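PDB 6HU8: transcriptional regulator ComR from Streptococcus vestibularis F0396, which probably binds DNA through an N-terminal helix-turn-helix domain and, as an RNPP-family competence regulator, responds to a signalling peptide through its TPR domain. Local coordinates for residues Glu80-Leu85 with Glu117-Thr122; Asn161-Ile166 with Asp200-Ala205; Lys224-Val229 with Ala254-Ile259. One frame throughout, in Å; residues are numbered along the deposited sequence.

Contact 1. Residues Glu80-Leu85 with Glu117-Thr122; sequences EMKNRL and EEELLT
K82 and E119 meet because one side chain runs straight and the other folds. K82 has CG anti to its backbone N (chi1 -179°) and stays extended to the tip, so that it spans the gap from helix 76-87; E119 bends at chi2 (-62°), which brings its carboxylate back toward the lysine. The two side chains cross at about a right angle and end in a buried salt bridge. K82 NZ lies 2.7 Å from E119 OE1, on the syn lone pair, while its bond to E119 OE2 is weak at 3.1 Å. T122, one turn after E118, lays its methyl CG2 4.2 Å from K82 CE, a loose apolar touch along the aliphatic part of the lysine. Other bonds fix both charged ends: OD1 of N161 accepts from the ammonium, its ND2 donates to E119 OE2, and Y78 OH bonds E119 OE1. With these partners the buried charges are probably well compensated. The backbones stay apart, the nearest CA atoms, those of K82 and E119, being 9.5 Å from each other. On the flanks, M81 and L85 of helix 76-87 pack on helix 94-111, L121 of helix 117-131 rests on helix 139-152, and T122 reaches L164 of helix 160-173.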
ATOM      1  N   GLU A  80      -9.705 -14.045   3.684  1.00 47.03           N
ATOM      2  CA  GLU A  80     -10.217 -14.423   2.368  1.00 46.34           C
ATOM      3  C   GLU A  80     -10.851 -13.229   1.674  1.00 45.38           C
ATOM      4  O   GLU A  80     -10.641 -13.012   0.480  1.00 44.78           O
ATOM      5  CB  GLU A  80     -11.241 -15.559   2.481  1.00 47.82           C
ATOM      6  CG  GLU A  80     -10.661 -16.873   2.974  1.00 53.08           C
ATOM      7  CD  GLU A  80     -11.740 -17.868   3.397  1.00 59.16           C
ATOM      8  OE1 GLU A  80     -12.882 -17.763   2.890  1.00 61.70           O
ATOM      9  OE2 GLU A  80     -11.452 -18.738   4.249  1.00 54.61           O
ATOM     10  N   MET A  81     -11.625 -12.453   2.428  1.00 42.46           N
ATOM     11  CA  MET A  81     -12.289 -11.282   1.861  1.00 45.65           C
ATOM     12  C   MET A  81     -11.303 -10.154   1.570  1.00 48.16           C
ATOM     13  O   MET A  81     -11.448  -9.442   0.571  1.00 48.37           O
ATOM     14  CB  MET A  81     -13.387 -10.786   2.793  1.00 48.45           C
ATOM     15  CG  MET A  81     -14.515 -11.782   2.968  1.00 48.10           C
ATOM     16  SD  MET A  81     -15.760 -11.211   4.132  1.00 56.41           S
ATOM     17  CE  MET A  81     -16.425  -9.796   3.264  1.00 49.51           C
ATOM     18  N   LYS A  82     -10.301  -9.994   2.431  1.00 43.57           N
ATOM     19  CA  LYS A  82      -9.225  -9.041   2.163  1.00 44.30           C
ATOM     20  C   LYS A  82      -8.481  -9.440   0.899  1.00 45.37           C
ATOM     21  O   LYS A  82      -8.195  -8.598   0.036  1.00 42.48           O
ATOM     22  CB  LYS A  82      -8.250  -8.947   3.342  1.00 44.20           C
ATOM     23  CG  LYS A  82      -7.100  -7.942   3.143  1.00 40.53           C
ATOM     24  CD  LYS A  82      -6.099  -7.990   4.328  1.00 42.00           C
ATOM     25  CE  LYS A  82      -4.909  -7.031   4.143  1.00 47.38           C
ATOM     26  NZ  LYS A  82      -3.870  -7.179   5.228  1.00 40.72           N
ATOM     27  N   ASN A  83      -8.179 -10.727   0.779  1.00 42.88           N
ATOM     28  CA  ASN A  83      -7.500 -11.220  -0.413  1.00 47.28           C
ATOM     29  C   ASN A  83      -8.320 -10.943  -1.675  1.00 46.06           C
ATOM     30  O   ASN A  83      -7.790 -10.418  -2.650  1.00 48.44           O
ATOM     31  CB  ASN A  83      -7.201 -12.721  -0.281  1.00 54.33           C
ATOM     32  CG  ASN A  83      -6.317 -13.251  -1.408  1.00 53.41           C
ATOM     33  OD1 ASN A  83      -5.163 -12.851  -1.543  1.00 49.61           O
ATOM     34  ND2 ASN A  83      -6.852 -14.173  -2.207  1.00 53.45           N
ATOM     35  N   ARG A  84      -9.609 -11.276  -1.653  1.00 47.56           N
ATOM     36  CA  ARG A  84     -10.475 -11.013  -2.806  1.00 50.47           C
ATOM     37  C   ARG A  84     -10.528  -9.521  -3.143  1.00 49.75           C
ATOM     38  O   ARG A  84     -10.431  -9.138  -4.315  1.00 51.20           O
ATOM     39  CB  ARG A  84     -11.891 -11.540  -2.557  1.00 51.23           C
ATOM     40  CG  ARG A  84     -12.024 -13.052  -2.696  1.00 55.85           C
ATOM     41  CD  ARG A  84     -13.442 -13.522  -2.386  1.00 54.03           C
ATOM     42  NE  ARG A  84     -13.431 -14.752  -1.599  1.00 57.62           N
ATOM     43  CZ  ARG A  84     -14.021 -14.882  -0.415  1.00 57.60           C
ATOM     44  NH1 ARG A  84     -13.957 -16.033   0.250  1.00 62.24           N
ATOM     45  NH2 ARG A  84     -14.679 -13.857   0.110  1.00 59.96           N
ATOM     46  N   LEU A  85     -10.676  -8.696  -2.106  1.00 47.00           N
ATOM     47  CA  LEU A  85     -10.704  -7.232  -2.229  1.00 48.44           C
ATOM     48  C   LEU A  85      -9.469  -6.646  -2.925  1.00 46.81           C
ATOM     49  O   LEU A  85      -9.587  -5.851  -3.857  1.00 50.99           O
ATOM     50  CB  LEU A  85     -10.856  -6.596  -0.830  1.00 46.34           C
ATOM     51  CG  LEU A  85     -10.445  -5.125  -0.685  1.00 47.65           C
ATOM     52  CD1 LEU A  85     -11.313  -4.242  -1.558  1.00 52.88           C
ATOM     53  CD2 LEU A  85     -10.486  -4.633   0.774  1.00 46.52           C
ATOM     54  N   GLU A 117      -4.842  -2.114  14.404  1.00 37.10           N
ATOM     55  CA  GLU A 117      -4.707  -0.817  13.768  1.00 39.30           C
ATOM     56  C   GLU A 117      -4.230  -0.901  12.320  1.00 34.99           C
ATOM     57  O   GLU A 117      -4.727  -0.176  11.457  1.00 34.82           O
ATOM     58  CB  GLU A 117      -3.744   0.026  14.586  1.00 39.08           C
ATOM     59  CG  GLU A 117      -3.851   1.499  14.404  1.00 43.70           C
ATOM     60  CD  GLU A 117      -2.998   2.217  15.444  1.00 39.59           C
ATOM     61  OE1 GLU A 117      -3.494   2.479  16.569  1.00 41.98           O
ATOM     62  OE2 GLU A 117      -1.820   2.491  15.129  1.00 39.88           O
ATOM     63  N   GLU A 118      -3.260  -1.768  12.060  1.00 32.49           N
ATOM     64  CA  GLU A 118      -2.671  -1.845  10.725  1.00 35.39           C
ATOM     65  C   GLU A 118      -3.636  -2.380   9.675  1.00 37.58           C
ATOM     66  O   GLU A 118      -3.584  -1.979   8.517  1.00 35.62           O
ATOM     67  CB  GLU A 118      -1.426  -2.725  10.732  1.00 36.55           C
ATOM     68  CG  GLU A 118      -0.413  -2.346  11.767  1.00 42.60           C
ATOM     69  CD  GLU A 118      -0.576  -3.126  13.070  1.00 44.64           C
ATOM     70  OE1 GLU A 118      -1.627  -2.971  13.750  1.00 40.97           O
ATOM     71  OE2 GLU A 118       0.370  -3.883  13.398  1.00 41.74           O
ATOM     72  N   GLU A 119      -4.484  -3.328  10.067  1.00 35.87           N
ATOM     73  CA  GLU A 119      -5.482  -3.844   9.151  1.00 36.41           C
ATOM     74  C   GLU A 119      -6.528  -2.776   8.868  1.00 38.27           C
ATOM     75  O   GLU A 119      -6.940  -2.580   7.713  1.00 37.35           O
ATOM     76  CB  GLU A 119      -6.143  -5.108   9.713  1.00 37.86           C
ATOM     77  CG  GLU A 119      -5.203  -6.323   9.771  1.00 35.59           C
ATOM     78  CD  GLU A 119      -4.696  -6.759   8.391  1.00 41.83           C
ATOM     79  OE1 GLU A 119      -5.476  -6.711   7.405  1.00 43.69           O
ATOM     80  OE2 GLU A 119      -3.514  -7.160   8.288  1.00 43.06           O
ATOM     81  N   LEU A 120      -6.941  -2.082   9.922  1.00 35.31           N
ATOM     82  CA  LEU A 120      -7.942  -1.036   9.802  1.00 34.13           C
ATOM     83  C   LEU A 120      -7.438   0.078   8.914  1.00 36.42           C
ATOM     84  O   LEU A 120      -8.209   0.624   8.131  1.00 33.66           O
ATOM     85  CB  LEU A 120      -8.308  -0.477  11.179  1.00 32.58           C
ATOM     86  CG  LEU A 120      -9.205  -1.396  12.018  1.00 34.14           C
ATOM     87  CD1 LEU A 120      -9.331  -0.892  13.460  1.00 35.62           C
ATOM     88  CD2 LEU A 120     -10.571  -1.494  11.355  1.00 34.17           C
ATOM     89  N   LEU A 121      -6.158   0.433   9.055  1.00 35.68           N
ATOM     90  CA  LEU A 121      -5.562   1.463   8.185  1.00 35.14           C
ATOM     91  C   LEU A 121      -5.558   1.021   6.724  1.00 36.27           C
ATOM     92  O   LEU A 121      -5.796   1.824   5.815  1.00 39.54           O
ATOM     93  CB  LEU A 121      -4.132   1.800   8.608  1.00 37.37           C
ATOM     94  CG  LEU A 121      -3.443   2.795   7.645  1.00 37.19           C
ATOM     95  CD1 LEU A 121      -4.065   4.180   7.794  1.00 35.63           C
ATOM     96  CD2 LEU A 121      -1.936   2.855   7.873  1.00 34.86           C
ATOM     97  N   THR A 122      -5.283  -0.261   6.490  1.00 37.24           N
ATOM     98  CA  THR A 122      -5.311  -0.791   5.133  1.00 36.51           C
ATOM     99  C   THR A 122      -6.662  -0.519   4.482  1.00 41.16           C
ATOM    100  O   THR A 122      -6.732  -0.138   3.302  1.00 41.43           O
ATOM    101  CB  THR A 122      -5.004  -2.308   5.106  1.00 41.57           C
ATOM    102  OG1 THR A 122      -3.581  -2.497   5.179  1.00 42.94           O
ATOM    103  CG2 THR A 122      -5.508  -2.935   3.819  1.00 46.91           C
TER

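Contact 2. Residues Asn161-Ile166 with Asp200-Ala205; sequences NDLLVI and DAYNIA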
ATOM      1  N   ASN A 161       0.468  -5.207   3.566  1.00 37.93           N
ATOM      2  CA  ASN A 161       0.093  -3.990   4.291  1.00 36.46           C
ATOM      3  C   ASN A 161       1.145  -2.891   4.125  1.00 35.38           C
ATOM      4  O   ASN A 161       0.794  -1.718   3.950  1.00 35.87           O
ATOM      5  CB  ASN A 161      -0.127  -4.248   5.800  1.00 38.46           C
ATOM      6  CG  ASN A 161      -1.381  -5.043   6.081  1.00 38.69           C
ATOM      7  OD1 ASN A 161      -2.261  -5.170   5.226  1.00 39.82           O
ATOM      8  ND2 ASN A 161      -1.476  -5.578   7.292  1.00 37.50           N
ATOM      9  N   ASP A 162       2.423  -3.259   4.194  1.00 32.58           N
ATOM     10  CA  ASP A 162       3.503  -2.280   3.980  1.00 38.05           C
ATOM     11  C   ASP A 162       3.380  -1.607   2.608  1.00 38.60           C
ATOM     12  O   ASP A 162       3.520  -0.379   2.477  1.00 36.84           O
ATOM     13  CB  ASP A 162       4.884  -2.938   4.074  1.00 37.94           C
ATOM     14  CG  ASP A 162       5.215  -3.425   5.466  1.00 41.51           C
ATOM     15  OD1 ASP A 162       4.615  -2.925   6.444  1.00 40.67           O
ATOM     16  OD2 ASP A 162       6.095  -4.311   5.570  1.00 41.34           O
ATOM     17  N   LEU A 163       3.131  -2.429   1.586  1.00 36.62           N
ATOM     18  CA  LEU A 163       2.984  -1.940   0.214  1.00 38.01           C
ATOM     19  C   LEU A 163       1.822  -0.976   0.104  1.00 37.07           C
ATOM     20  O   LEU A 163       1.880  -0.019  -0.668  1.00 36.74           O
ATOM     21  CB  LEU A 163       2.792  -3.099  -0.766  1.00 37.36           C
ATOM     22  CG  LEU A 163       4.025  -3.973  -0.996  1.00 38.47           C
ATOM     23  CD1 LEU A 163       3.708  -5.009  -2.042  1.00 39.65           C
ATOM     24  CD2 LEU A 163       5.229  -3.150  -1.419  1.00 43.02           C
ATOM     25  N   LEU A 164       0.774  -1.202   0.889  1.00 34.57           N
ATOM     26  CA  LEU A 164      -0.376  -0.312   0.833  1.00 32.83           C
ATOM     27  C   LEU A 164      -0.098   1.007   1.574  1.00 37.00           C
ATOM     28  O   LEU A 164      -0.555   2.063   1.147  1.00 35.57           O
ATOM     29  CB  LEU A 164      -1.620  -1.013   1.381  1.00 36.67           C
ATOM     30  CG  LEU A 164      -2.087  -2.153   0.459  1.00 41.40           C
ATOM     31  CD1 LEU A 164      -3.229  -2.943   1.073  1.00 46.76           C
ATOM     32  CD2 LEU A 164      -2.493  -1.632  -0.897  1.00 37.37           C
ATOM     33  N   VAL A 165       0.634   0.952   2.684  1.00 36.23           N
ATOM     34  CA  VAL A 165       1.077   2.184   3.334  1.00 36.95           C
ATOM     35  C   VAL A 165       1.909   2.991   2.332  1.00 35.90           C
ATOM     36  O   VAL A 165       1.775   4.216   2.206  1.00 35.89           O
ATOM     37  CB  VAL A 165       1.912   1.894   4.606  1.00 35.41           C
ATOM     38  CG1 VAL A 165       2.545   3.175   5.130  1.00 34.16           C
ATOM     39  CG2 VAL A 165       1.049   1.209   5.686  1.00 31.16           C
ATOM     40  N   ILE A 166       2.777   2.289   1.620  1.00 35.25           N
ATOM     41  CA  ILE A 166       3.642   2.925   0.628  1.00 38.79           C
ATOM     42  C   ILE A 166       2.796   3.510  -0.509  1.00 38.53           C
ATOM     43  O   ILE A 166       3.134   4.548  -1.080  1.00 41.02           O
ATOM     44  CB  ILE A 166       4.689   1.928   0.074  1.00 37.16           C
ATOM     45  CG1 ILE A 166       5.709   1.592   1.162  1.00 36.95           C
ATOM     46  CG2 ILE A 166       5.404   2.503  -1.164  1.00 38.61           C
ATOM     47  CD1 ILE A 166       6.723   0.540   0.764  1.00 38.94           C
ATOM     48  N   ASP A 200      -0.933 -13.240  -6.026  1.00 48.69           N
ATOM     49  CA  ASP A 200      -1.525 -12.188  -6.848  1.00 47.29           C
ATOM     50  C   ASP A 200      -1.883 -10.943  -6.029  1.00 46.02           C
ATOM     51  O   ASP A 200      -1.655  -9.831  -6.485  1.00 41.19           O
ATOM     52  CB  ASP A 200      -2.766 -12.712  -7.570  1.00 48.04           C
ATOM     53  CG  ASP A 200      -2.426 -13.707  -8.680  1.00 51.39           C
ATOM     54  OD1 ASP A 200      -1.229 -13.896  -9.002  1.00 45.77           O
ATOM     55  OD2 ASP A 200      -3.374 -14.284  -9.246  1.00 51.23           O
ATOM     56  N   ALA A 201      -2.444 -11.136  -4.835  1.00 42.80           N
ATOM     57  CA  ALA A 201      -2.787 -10.008  -3.974  1.00 45.68           C
ATOM     58  C   ALA A 201      -1.562  -9.139  -3.725  1.00 42.02           C
ATOM     59  O   ALA A 201      -1.617  -7.905  -3.856  1.00 44.11           O
ATOM     60  CB  ALA A 201      -3.366 -10.492  -2.660  1.00 47.56           C
ATOM     61  N   TYR A 202      -0.450  -9.789  -3.385  1.00 40.73           N
ATOM     62  CA  TYR A 202       0.791  -9.076  -3.105  1.00 43.03           C
ATOM     63  C   TYR A 202       1.301  -8.395  -4.370  1.00 39.48           C
ATOM     64  O   TYR A 202       1.719  -7.219  -4.356  1.00 38.99           O
ATOM     65  CB  TYR A 202       1.857 -10.030  -2.547  1.00 41.60           C
ATOM     66  CG  TYR A 202       3.161  -9.332  -2.192  1.00 43.81           C
ATOM     67  CD1 TYR A 202       3.363  -8.788  -0.927  1.00 42.92           C
ATOM     68  CD2 TYR A 202       4.183  -9.209  -3.124  1.00 43.70           C
ATOM     69  CE1 TYR A 202       4.548  -8.155  -0.602  1.00 41.08           C
ATOM     70  CE2 TYR A 202       5.365  -8.574  -2.807  1.00 41.53           C
ATOM     71  CZ  TYR A 202       5.543  -8.047  -1.548  1.00 43.25           C
ATOM     72  OH  TYR A 202       6.722  -7.403  -1.232  1.00 46.29           O
ATOM     73  N   ASN A 203       1.263  -9.132  -5.473  1.00 41.86           N
ATOM     74  CA  ASN A 203       1.773  -8.609  -6.730  1.00 40.60           C
ATOM     75  C   ASN A 203       0.914  -7.467  -7.252  1.00 41.45           C
ATOM     76  O   ASN A 203       1.425  -6.565  -7.905  1.00 41.81           O
ATOM     77  CB  ASN A 203       1.875  -9.713  -7.771  1.00 41.36           C
ATOM     78  CG  ASN A 203       2.956 -10.709  -7.440  1.00 45.75           C
ATOM     79  OD1 ASN A 203       3.817 -10.444  -6.604  1.00 49.77           O
ATOM     80  ND2 ASN A 203       2.920 -11.863  -8.086  1.00 48.51           N
ATOM     81  N   ILE A 204      -0.383  -7.485  -6.960  1.00 38.55           N
ATOM     82  CA  ILE A 204      -1.221  -6.365  -7.379  1.00 41.66           C
ATOM     83  C   ILE A 204      -0.863  -5.097  -6.586  1.00 42.40           C
ATOM     84  O   ILE A 204      -0.777  -4.012  -7.158  1.00 39.50           O
ATOM     85  CB  ILE A 204      -2.707  -6.690  -7.231  1.00 43.21           C
ATOM     86  CG1 ILE A 204      -3.094  -7.713  -8.304  1.00 49.80           C
ATOM     87  CG2 ILE A 204      -3.541  -5.459  -7.428  1.00 42.71           C
ATOM     88  CD1 ILE A 204      -4.582  -7.956  -8.449  1.00 52.42           C
ATOM     89  N   ALA A 205      -0.645  -5.234  -5.278  1.00 37.93           N
ATOM     90  CA  ALA A 205      -0.245  -4.089  -4.469  1.00 38.91           C
ATOM     91  C   ALA A 205       1.115  -3.603  -4.927  1.00 38.08           C
ATOM     92  O   ALA A 205       1.345  -2.402  -5.043  1.00 36.78           O
ATOM     93  CB  ALA A 205      -0.224  -4.443  -2.969  1.00 31.52           C
TER
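L163 and L164 carry the side of helix 160-173 that packs against Y202 and A205 of helix 200-219. These are near-parallel helices of the all-helical TPR domain, with helix 181-192 between them in sequence: the short segments run in the same N-to-C sense at 19°, their axes 9.5 Å apart. Along 161-166, L163 comes first and is the central residue. Its CB packs against the methyl of A205, CB to CB 4.0 Å, and, consistent with the small alanine side chain, the CA atoms of L163 and A205 come within 6.1 Å, the nearest pair across the contact. The same methyl is also met by the end of the leucine, L163 CD1 lying 4.1 Å from A205 CB. Farther along the partner helix, L206 and D209 touch L163 as well. L164 comes in from the flank, its branch CD2 reaching A205 CB at 4.2 Å, so the alanine methyl meets both leucines; V165 and I166 after it pack on helix 139-152. Across from L163, the trans chi1 of Y202 (-178°) swings the ring over toward the leucine, and the two side chains cross at about a right angle. The phenol end is held by a hydrogen bond from OH to the carbonyl oxygen of F158, just before helix 160-173, which ties the ring to the start of that helix. The leucine methyl then sits over one ring face in a CH-pi contact: L163 CD1 is 3.7 Å from the Y202 ring centroid, 20° off the normal, and nearest to CE1 and CZ, both at 3.6 Å.

Contact 3. Residues Lys224-Val229 with Ala254-Ile259; sequences KDFLTV and AKYELI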
ATOM      1  N   LYS A 224      16.007   8.980 -13.235  1.00 50.32           N
ATOM      2  CA  LYS A 224      16.981   7.923 -12.967  1.00 49.65           C
ATOM      3  C   LYS A 224      16.260   6.614 -12.646  1.00 54.10           C
ATOM      4  O   LYS A 224      15.275   6.611 -11.910  1.00 49.30           O
ATOM      5  CB  LYS A 224      17.923   8.308 -11.824  1.00 54.86           C
ATOM      6  CG  LYS A 224      17.240   8.499 -10.461  1.00 56.31           C
ATOM      7  CD  LYS A 224      18.182   8.137  -9.314  1.00 63.67           C
ATOM      8  CE  LYS A 224      17.701   8.716  -7.983  1.00 59.53           C
ATOM      9  NZ  LYS A 224      17.804  10.205  -7.979  1.00 65.08           N
ATOM     10  N   ASP A 225      16.745   5.519 -13.235  1.00 54.52           N
ATOM     11  CA  ASP A 225      16.177   4.178 -13.059  1.00 53.82           C
ATOM     12  C   ASP A 225      14.748   4.004 -13.602  1.00 53.84           C
ATOM     13  O   ASP A 225      14.076   3.022 -13.242  1.00 50.79           O
ATOM     14  CB  ASP A 225      16.189   3.771 -11.574  1.00 56.34           C
ATOM     15  CG  ASP A 225      17.592   3.625 -11.021  1.00 63.32           C
ATOM     16  OD1 ASP A 225      18.195   2.542 -11.205  1.00 68.12           O
ATOM     17  OD2 ASP A 225      18.087   4.595 -10.405  1.00 64.42           O
ATOM     18  N   PHE A 226      14.278   4.920 -14.457  1.00 49.84           N
ATOM     19  CA  PHE A 226      12.892   4.833 -14.930  1.00 45.14           C
ATOM     20  C   PHE A 226      12.633   3.506 -15.650  1.00 45.46           C
ATOM     21  O   PHE A 226      11.606   2.867 -15.421  1.00 42.46           O
ATOM     22  CB  PHE A 226      12.521   6.001 -15.860  1.00 44.84           C
ATOM     23  CG  PHE A 226      11.058   6.015 -16.257  1.00 43.35           C
ATOM     24  CD1 PHE A 226      10.615   5.304 -17.371  1.00 41.98           C
ATOM     25  CD2 PHE A 226      10.129   6.728 -15.516  1.00 40.72           C
ATOM     26  CE1 PHE A 226       9.274   5.301 -17.727  1.00 39.29           C
ATOM     27  CE2 PHE A 226       8.783   6.732 -15.866  1.00 37.34           C
ATOM     28  CZ  PHE A 226       8.359   6.015 -16.978  1.00 40.31           C
ATOM     29  N   LEU A 227      13.562   3.083 -16.505  1.00 43.98           N
ATOM     30  CA  LEU A 227      13.365   1.842 -17.252  1.00 44.37           C
ATOM     31  C   LEU A 227      13.521   0.638 -16.332  1.00 44.21           C
ATOM     32  O   LEU A 227      13.027  -0.445 -16.627  1.00 42.77           O
ATOM     33  CB  LEU A 227      14.336   1.750 -18.429  1.00 46.41           C
ATOM     34  CG  LEU A 227      14.162   2.814 -19.513  1.00 43.96           C
ATOM     35  CD1 LEU A 227      15.215   2.641 -20.610  1.00 47.12           C
ATOM     36  CD2 LEU A 227      12.756   2.747 -20.098  1.00 42.38           C
ATOM     37  N   THR A 228      14.198   0.825 -15.206  1.00 41.35           N
ATOM     38  CA  THR A 228      14.281  -0.242 -14.213  1.00 46.21           C
ATOM     39  C   THR A 228      12.902  -0.440 -13.569  1.00 44.68           C
ATOM     40  O   THR A 228      12.490  -1.573 -13.279  1.00 41.74           O
ATOM     41  CB  THR A 228      15.350   0.051 -13.152  1.00 49.03           C
ATOM     42  OG1 THR A 228      16.631   0.078 -13.789  1.00 52.31           O
ATOM     43  CG2 THR A 228      15.371  -1.038 -12.099  1.00 45.00           C
ATOM     44  N   VAL A 229      12.174   0.658 -13.389  1.00 41.31           N
ATOM     45  CA  VAL A 229      10.798   0.558 -12.918  1.00 42.64           C
ATOM     46  C   VAL A 229       9.917  -0.122 -13.964  1.00 39.38           C
ATOM     47  O   VAL A 229       9.091  -0.974 -13.624  1.00 40.39           O
ATOM     48  CB  VAL A 229      10.206   1.930 -12.568  1.00 40.98           C
ATOM     49  CG1 VAL A 229       8.760   1.786 -12.140  1.00 36.62           C
ATOM     50  CG2 VAL A 229      11.027   2.600 -11.470  1.00 44.18           C
ATOM     51  N   ALA A 254       6.134   4.946 -23.214  1.00 32.97           N
ATOM     52  CA  ALA A 254       5.977   5.856 -24.337  1.00 36.15           C
ATOM     53  C   ALA A 254       6.109   7.322 -23.913  1.00 34.91           C
ATOM     54  O   ALA A 254       6.770   8.114 -24.598  1.00 34.03           O
ATOM     55  CB  ALA A 254       4.632   5.619 -25.020  1.00 36.01           C
ATOM     56  N   LYS A 255       5.483   7.674 -22.793  1.00 32.84           N
ATOM     57  CA  LYS A 255       5.510   9.045 -22.285  1.00 37.35           C
ATOM     58  C   LYS A 255       6.921   9.441 -21.864  1.00 39.16           C
ATOM     59  O   LYS A 255       7.345  10.585 -22.065  1.00 39.00           O
ATOM     60  CB  LYS A 255       4.524   9.204 -21.116  1.00 37.29           C
ATOM     61  CG  LYS A 255       3.106   9.566 -21.588  1.00 35.48           C
ATOM     62  CD  LYS A 255       2.037   8.995 -20.694  1.00 43.67           C
ATOM     63  CE  LYS A 255       0.858   9.952 -20.544  1.00 48.89           C
ATOM     64  NZ  LYS A 255       0.236  10.408 -21.808  1.00 36.77           N
ATOM     65  N   TYR A 256       7.643   8.490 -21.282  1.00 36.47           N
ATOM     66  CA  TYR A 256       9.058   8.671 -20.955  1.00 40.74           C
ATOM     67  C   TYR A 256       9.916   8.978 -22.201  1.00 41.34           C
ATOM     68  O   TYR A 256      10.691   9.959 -22.224  1.00 41.02           O
ATOM     69  CB  TYR A 256       9.582   7.421 -20.242  1.00 37.29           C
ATOM     70  CG  TYR A 256      11.086   7.394 -20.113  1.00 37.49           C
ATOM     71  CD1 TYR A 256      11.739   8.178 -19.165  1.00 39.53           C
ATOM     72  CD2 TYR A 256      11.856   6.596 -20.951  1.00 43.57           C
ATOM     73  CE1 TYR A 256      13.122   8.160 -19.055  1.00 39.28           C
ATOM     74  CE2 TYR A 256      13.228   6.576 -20.853  1.00 42.46           C
ATOM     75  CZ  TYR A 256      13.856   7.360 -19.908  1.00 41.27           C
ATOM     76  OH  TYR A 256      15.221   7.326 -19.815  1.00 46.54           O
ATOM     77  N   GLU A 257       9.785   8.140 -23.231  1.00 37.76           N
ATOM     78  CA  GLU A 257      10.518   8.339 -24.485  1.00 36.37           C
ATOM     79  C   GLU A 257      10.190   9.688 -25.123  1.00 41.14           C
ATOM     80  O   GLU A 257      11.083  10.395 -25.594  1.00 41.54           O
ATOM     81  CB  GLU A 257      10.229   7.203 -25.479  1.00 38.21           C
ATOM     82  CG  GLU A 257      10.820   5.873 -25.075  1.00 34.79           C
ATOM     83  CD  GLU A 257      12.349   5.851 -25.120  1.00 44.73           C
ATOM     84  OE1 GLU A 257      12.934   4.890 -24.564  1.00 42.87           O
ATOM     85  OE2 GLU A 257      12.962   6.775 -25.718  1.00 43.05           O
ATOM     86  N   LEU A 258       8.907  10.034 -25.143  1.00 38.78           N
ATOM     87  CA  LEU A 258       8.450  11.336 -25.623  1.00 39.88           C
ATOM     88  C   LEU A 258       9.036  12.502 -24.828  1.00 40.43           C
ATOM     89  O   LEU A 258       9.692  13.386 -25.387  1.00 41.81           O
ATOM     90  CB  LEU A 258       6.932  11.421 -25.533  1.00 43.70           C
ATOM     91  CG  LEU A 258       6.043  11.509 -26.756  1.00 47.61           C
ATOM     92  CD1 LEU A 258       4.732  12.101 -26.287  1.00 46.71           C
ATOM     93  CD2 LEU A 258       6.667  12.348 -27.857  1.00 47.12           C
ATOM     94  N   ILE A 259       8.751  12.524 -23.528  1.00 39.96           N
ATOM     95  CA  ILE A 259       9.070  13.677 -22.697  1.00 41.86           C
ATOM     96  C   ILE A 259      10.549  13.763 -22.385  1.00 45.89           C
ATOM     97  O   ILE A 259      11.152  14.844 -22.467  1.00 42.75           O
ATOM     98  CB  ILE A 259       8.300  13.654 -21.359  1.00 42.96           C
ATOM     99  CG1 ILE A 259       6.792  13.753 -21.605  1.00 42.30           C
ATOM    100  CG2 ILE A 259       8.786  14.777 -20.440  1.00 43.85           C
ATOM    101  CD1 ILE A 259       5.978  13.747 -20.327  1.00 38.65           C
TER
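F226 and Y256 lay their rings almost parallel, with planes at 8°, but slid so far along each other that they barely overlap; the centroids are 4.6 Å apart. The side chains pass in opposite directions, each reaching toward the root of the other. Thus F226 CE1 comes to 3.3 Å from Y256 CB, a tight apolar contact, and at the other end of the pair Y256 CE1 lies 3.9 Å from F226 CB. Over the faces, F226 CD1 stands above the tyrosine ring and Y256 CD1 above the phenylalanine ring, each displaced toward the rim. Both rings leave their helices with a trans first torsion (chi1 -174° for F226, 168° for Y256), and this shared setting points them across the interface. The pair joins the first turn of helix 226-240 to the C-terminal half of helix 246-261, consecutive helices forming an antiparallel helical hairpin in the TPR domain. L227 lies at the exposed margin and crosses Y256 at about a right angle; its branch CD2 comes obliquely to the tyrosine ring, 3.9 Å from Y256 CE2. K217 and I218 of helix 200-219 also pack on F226, and the ring of H260, one turn on in the same helix, meets that of Y256.

Overall arrangement
The three contacts follow one another along the chain, each closing before the next opens, and all lie in the TPR domain. Contacts 1 and 2 adjoin, with centres 11 Å apart; they touch through N161 and L164 of helix 160-173, among others. Contact 3 lies farther toward the C-terminal end of the array, its centre 23 Å from that of contact 2 and 33 Å from that of contact 1, and touches neither. Helix 200-219, which carries half of contact 2, precedes helix 226-240 of contact 3 and packs against it. Contact 1 is largely a polar junction, whereas contacts 2 and 3 are apolar.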